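Local coordinates for protein CurD (Moorea producens 3L, PDB 5KP7) that probably acts as a hydroxymethylglutaryl-CoA synthase-like acyltransferase of the thiolase-like superfamily, and binds 4'-phosphopantetheine, at residues I334-M347 / F358-A372. The protein carries 3 engineered substitutions. Sequence-based numbering, arbitrary orientation.
Engineered in segment 358-372: Ala368 (natural residue Lys), Ala369 (natural residue Gln), Ala371 (natural residue Gln).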
loop_
_atom_site.group_PDB
_atom_site.type_symbol
_atom_site.label_atom_id
_atom_site.label_comp_id
_atom_site.label_asym_id
_atom_site.label_seq_id
_atom_site.Cartn_x
_atom_site.Cartn_y
_atom_site.Cartn_z
ATOM N N ILE A 334 -2.539 14.699 3.381
ATOM C CA ILE A 334 -2.192 16.116 3.202
ATOM C C ILE A 334 -3.297 16.861 2.453
ATOM O O ILE A 334 -3.747 17.936 2.892
ATOM C CB ILE A 334 -0.839 16.285 2.482
ATOM C CG1 ILE A 334 0.263 15.734 3.383
ATOM C CG2 ILE A 334 -0.569 17.767 2.154
ATOM C CD1 ILE A 334 1.589 15.555 2.715
ATOM N N ASP A 335 -3.758 16.297 1.338
ATOM C CA ASP A 335 -4.814 16.945 0.555
ATOM C C ASP A 335 -6.176 17.007 1.241
ATOM O O ASP A 335 -6.917 18.001 1.098
ATOM C CB ASP A 335 -4.980 16.253 -0.792
ATOM C CG ASP A 335 -3.939 16.667 -1.795
ATOM O OD1 ASP A 335 -3.054 17.517 -1.494
ATOM O OD2 ASP A 335 -3.985 16.080 -2.889
ATOM N N ASN A 336 -6.510 15.957 1.987
ATOM C CA ASN A 336 -7.860 15.812 2.524
ATOM C C ASN A 336 -8.036 16.175 3.997
ATOM O O ASN A 336 -9.171 16.366 4.443
ATOM C CB ASN A 336 -8.351 14.387 2.237
ATOM C CG ASN A 336 -8.494 14.142 0.757
ATOM O OD1 ASN A 336 -9.372 14.718 0.113
ATOM N ND2 ASN A 336 -7.624 13.340 0.202
ATOM N N GLY A 337 -6.940 16.333 4.721
ATOM C CA GLY A 337 -6.953 16.764 6.110
ATOM C C GLY A 337 -6.808 18.272 6.249
ATOM O O GLY A 337 -6.788 18.996 5.257
ATOM N N ASP A 338 -6.701 18.755 7.484
ATOM C CA ASP A 338 -6.636 20.189 7.779
ATOM C C ASP A 338 -5.227 20.548 8.214
ATOM O O ASP A 338 -4.720 19.971 9.204
ATOM C CB ASP A 338 -7.605 20.529 8.909
ATOM C CG ASP A 338 -7.701 22.015 9.144
ATOM O OD1 ASP A 338 -6.718 22.604 9.626
ATOM O OD2 ASP A 338 -8.771 22.590 8.873
ATOM N N PHE A 339 -4.598 21.460 7.471
ATOM C CA PHE A 339 -3.229 21.915 7.758
ATOM C C PHE A 339 -3.215 23.424 7.930
ATOM O O PHE A 339 -2.274 24.098 7.554
ATOM C CB PHE A 339 -2.250 21.383 6.684
ATOM C CG PHE A 339 -2.191 19.914 6.683
ATOM C CD1 PHE A 339 -3.179 19.183 6.040
ATOM C CD2 PHE A 339 -1.228 19.231 7.429
ATOM C CE1 PHE A 339 -3.206 17.814 6.136
ATOM C CE2 PHE A 339 -1.234 17.844 7.497
ATOM C CZ PHE A 339 -2.247 17.142 6.849
ATOM N N SER A 340 -4.252 23.958 8.563
ATOM C CA SER A 340 -4.262 25.411 8.847
ATOM C C SER A 340 -3.200 25.800 9.900
ATOM O O SER A 340 -2.869 26.965 10.020
ATOM C CB SER A 340 -5.659 25.865 9.242
ATOM O OG SER A 340 -6.118 25.115 10.329
ATOM N N THR A 341 -2.673 24.817 10.644
ATOM C CA THR A 341 -1.497 24.943 11.495
ATOM C C THR A 341 -0.616 23.692 11.238
ATOM O O THR A 341 -1.141 22.720 10.725
ATOM C CB THR A 341 -1.940 25.025 12.958
ATOM O OG1 THR A 341 -0.819 25.278 13.794
ATOM C CG2 THR A 341 -2.631 23.805 13.435
ATOM N N PRO A 342 0.699 23.710 11.588
ATOM C CA PRO A 342 1.474 22.488 11.283
ATOM C C PRO A 342 0.956 21.252 12.002
ATOM O O PRO A 342 0.471 21.356 13.144
ATOM C CB PRO A 342 2.898 22.838 11.746
ATOM C CG PRO A 342 2.958 24.336 11.644
ATOM C CD PRO A 342 1.582 24.802 12.044
ATOM N N ARG A 343 1.041 20.103 11.326
ATOM C CA ARG A 343 0.495 18.842 11.838
ATOM C C ARG A 343 1.543 17.744 11.773
ATOM O O ARG A 343 2.363 17.710 10.855
ATOM C CB ARG A 343 -0.703 18.387 11.001
ATOM C CG ARG A 343 -1.788 19.427 10.796
ATOM C CD ARG A 343 -2.549 19.747 12.081
ATOM N NE ARG A 343 -3.718 20.565 11.762
ATOM C CZ ARG A 343 -4.475 21.210 12.651
ATOM N NH1 ARG A 343 -4.198 21.167 13.967
ATOM N NH2 ARG A 343 -5.512 21.942 12.224
ATOM N N ARG A 344 1.483 16.837 12.747
ATOM C CA ARG A 344 2.353 15.671 12.773
ATOM C C ARG A 344 1.573 14.453 12.327
ATOM O O ARG A 344 0.429 14.223 12.753
ATOM C CB ARG A 344 2.970 15.466 14.157
ATOM C CG ARG A 344 3.766 14.161 14.282
ATOM C CD ARG A 344 4.678 14.162 15.490
ATOM N NE ARG A 344 5.888 14.966 15.280
ATOM C CZ ARG A 344 6.155 16.156 15.819
ATOM N NH1 ARG A 344 5.299 16.778 16.638
ATOM N NH2 ARG A 344 7.304 16.743 15.543
ATOM N N ILE A 345 2.187 13.706 11.401
ATOM C CA ILE A 345 1.607 12.511 10.836
ATOM C C ILE A 345 2.443 11.309 11.229
ATOM O O ILE A 345 3.666 11.302 11.013
ATOM C CB ILE A 345 1.546 12.609 9.284
ATOM C CG1 ILE A 345 0.810 13.910 8.833
ATOM C CG2 ILE A 345 0.880 11.368 8.706
ATOM C CD1 ILE A 345 0.779 14.093 7.308
ATOM N N GLY A 346 1.783 10.297 11.787
ATOM C CA GLY A 346 2.425 9.009 12.047
ATOM C C GLY A 346 2.227 8.089 10.865
ATOM O O GLY A 346 1.121 8.027 10.289
ATOM N N MET A 347 3.287 7.374 10.511
ATOM C CA MET A 347 3.348 6.551 9.324
ATOM C C MET A 347 3.664 5.104 9.695
ATOM O O MET A 347 4.675 4.855 10.358
ATOM C CB MET A 347 4.493 7.059 8.425
ATOM C CG MET A 347 4.425 8.522 8.045
ATOM S SD MET A 347 3.468 8.776 6.571
ATOM C CE MET A 347 4.576 8.189 5.270
ATOM N N PHE A 358 7.487 2.088 11.859
ATOM C CA PHE A 358 6.671 3.240 12.246
ATOM C C PHE A 358 7.580 4.452 12.364
ATOM O O PHE A 358 8.661 4.381 12.973
ATOM C CB PHE A 358 5.944 2.984 13.567
ATOM C CG PHE A 358 4.957 4.074 13.937
ATOM C CD1 PHE A 358 5.372 5.258 14.558
ATOM C CD2 PHE A 358 3.615 3.937 13.622
ATOM C CE1 PHE A 358 4.461 6.275 14.866
ATOM C CE2 PHE A 358 2.707 4.950 13.905
ATOM C CZ PHE A 358 3.126 6.100 14.546
ATOM N N TYR A 359 7.167 5.564 11.744
ATOM C CA TYR A 359 7.984 6.770 11.717
ATOM C C TYR A 359 7.084 7.985 11.594
ATOM O O TYR A 359 5.883 7.815 11.555
ATOM C CB TYR A 359 9.010 6.705 10.595
ATOM C CG TYR A 359 8.509 6.489 9.177
ATOM C CD1 TYR A 359 8.048 5.257 8.746
ATOM C CD2 TYR A 359 8.635 7.486 8.231
ATOM C CE1 TYR A 359 7.656 5.038 7.419
ATOM C CE2 TYR A 359 8.263 7.271 6.888
ATOM C CZ TYR A 359 7.805 6.037 6.492
ATOM O OH TYR A 359 7.476 5.830 5.152
ATOM N N SER A 360 7.649 9.195 11.582
ATOM C CA SER A 360 6.763 10.389 11.645
ATOM C C SER A 360 7.401 11.629 11.075
ATOM O O SER A 360 8.618 11.684 10.892
ATOM C CB SER A 360 6.311 10.633 13.096
ATOM O OG SER A 360 7.414 10.919 13.958
ATOM N N GLY A 361 6.570 12.611 10.760
ATOM C CA GLY A 361 7.058 13.910 10.338
ATOM C C GLY A 361 5.964 14.951 10.387
ATOM O O GLY A 361 4.840 14.643 10.795
ATOM N N VAL A 362 6.298 16.151 9.923
ATOM C CA VAL A 362 5.424 17.317 10.021
ATOM C C VAL A 362 5.173 17.946 8.660
ATOM O O VAL A 362 6.089 18.033 7.825
ATOM C CB VAL A 362 6.041 18.355 10.981
ATOM C CG1 VAL A 362 5.270 19.680 10.983
ATOM C CG2 VAL A 362 6.133 17.775 12.382
ATOM N N VAL A 363 3.931 18.380 8.454
ATOM C CA VAL A 363 3.502 19.124 7.284
ATOM C C VAL A 363 2.994 20.501 7.749
ATOM O O VAL A 363 2.196 20.588 8.698
ATOM C CB VAL A 363 2.352 18.384 6.594
ATOM C CG1 VAL A 363 1.846 19.161 5.392
ATOM C CG2 VAL A 363 2.817 17.000 6.180
ATOM N N THR A 364 3.456 21.557 7.079
ATOM C CA THR A 364 3.044 22.923 7.395
ATOM C C THR A 364 1.923 23.356 6.452
ATOM O O THR A 364 1.706 22.749 5.407
ATOM C CB THR A 364 4.213 23.921 7.215
ATOM O OG1 THR A 364 4.619 23.931 5.846
ATOM C CG2 THR A 364 5.405 23.520 8.052
ATOM N N PRO A 365 1.236 24.473 6.783
ATOM C CA PRO A 365 0.242 24.996 5.833
ATOM C C PRO A 365 0.831 25.298 4.461
ATOM O O PRO A 365 0.198 25.086 3.447
ATOM C CB PRO A 365 -0.265 26.293 6.502
ATOM C CG PRO A 365 0.176 26.226 7.924
ATOM C CD PRO A 365 1.201 25.160 8.091
ATOM N N GLU A 366 2.064 25.757 4.447
ATOM C CA GLU A 366 2.775 26.071 3.208
ATOM C C GLU A 366 3.023 24.810 2.374
ATOM O O GLU A 366 2.779 24.795 1.153
ATOM C CB GLU A 366 4.112 26.767 3.545
ATOM C CG GLU A 366 3.943 28.171 4.105
ATOM C CD GLU A 366 3.503 28.273 5.580
ATOM O OE1 GLU A 366 3.655 27.288 6.387
ATOM O OE2 GLU A 366 2.971 29.390 5.913
ATOM N N GLY A 367 3.504 23.757 3.031
ATOM C CA GLY A 367 3.669 22.454 2.413
ATOM C C GLY A 367 2.381 21.871 1.842
ATOM O O GLY A 367 2.365 21.366 0.724
ATOM N N ALA A 368 1.284 21.965 2.611
ATOM C CA ALA A 368 -0.006 21.472 2.140
ATOM C C ALA A 368 -0.472 22.252 0.926
ATOM O O ALA A 368 -1.040 21.664 0.013
ATOM C CB ALA A 368 -1.067 21.534 3.240
ATOM N N ALA A 369 -0.213 23.564 0.898
ATOM C CA ALA A 369 -0.587 24.386 -0.261
ATOM C C ALA A 369 0.187 23.963 -1.502
ATOM O O ALA A 369 -0.398 23.846 -2.573
ATOM C CB ALA A 369 -0.393 25.858 0.033
ATOM N N ILE A 370 1.486 23.713 -1.362
ATOM C CA ILE A 370 2.287 23.175 -2.487
ATOM C C ILE A 370 1.725 21.833 -2.946
ATOM O O ILE A 370 1.513 21.604 -4.143
ATOM C CB ILE A 370 3.793 23.063 -2.140
ATOM C CG1 ILE A 370 4.407 24.464 -1.907
ATOM C CG2 ILE A 370 4.547 22.345 -3.256
ATOM C CD1 ILE A 370 5.705 24.423 -1.122
ATOM N N ALA A 371 1.471 20.940 -1.998
ATOM C CA ALA A 371 0.902 19.640 -2.337
ATOM C C ALA A 371 -0.417 19.736 -3.123
ATOM O O ALA A 371 -0.620 19.005 -4.093
ATOM C CB ALA A 371 0.713 18.807 -1.068
ATOM N N ALA A 372 -1.288 20.660 -2.727
ATOM C CA ALA A 372 -2.593 20.854 -3.373
ATOM C C ALA A 372 -2.446 21.241 -4.838
ATOM O O ALA A 372 -3.271 20.867 -5.656
ATOM C CB ALA A 372 -3.419 21.920 -2.641
HETATM O O HOH W 1 -2.992 17.325 -5.010
HETATM O O HOH W 2 -3.047 19.772 -0.020
#
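Met347 lays its CB over the centre of the Tyr359 ring, 3.8 Å from the centroid and 6° off the normal, a CH-pi contact. Its chain then bends at chi2 (-88°) and again at chi3, which carries SD obliquely past the ring in a Met-aromatic contact and brings CE to 3.7 Å from Tyr359 OH; that hydroxyl is hydrogen-bonded to Thr142. On the Phe358 ring, one face receives Met347 O. Val362 CG2 sits above one face of the Arg344 guanidinium, 3.5 Å from NH2, toward its rim. NE of that arginine is salt-bridged to Asp211, and NH1 forms a salt bridge with a sulfate ion, probably from the crystallisation liquor.

These side chains ride on two neighbouring strands of the mixed sheet in the thiolase-like fold, 343-351 and 355-363, which form an antiparallel hairpin. Its hydrogen-bonded pairs, Arg343 with Val363, Ile345 with Gly361 and Met347 with Tyr359, are each joined by two backbone N-H...O bonds; Ile345 N to Gly361 O, at 2.9 Å and 170°, is nearly straight.

Beyond the hairpin, helix 325-336 packs against helix 365-372. Val363 divides its branches: CG1 approaches Phe339 CD2 at 3.7 Å, whereas CG2 faces the CD1 methyls of Ile345 and Ile334. Ile334 CG2 also reaches CB of Ala371 at 3.6 Å, and Phe339 CB meets CB of Ala368; both alanines are engineered. Thr364 N-caps the second helix by accepting from Gly367 N. Two waters bridge the helices, donating to Asp335 OD1 and Ala368 O, and to Asp335 OD2 and Ala371 O; Tyr314 OH also bonds OD2.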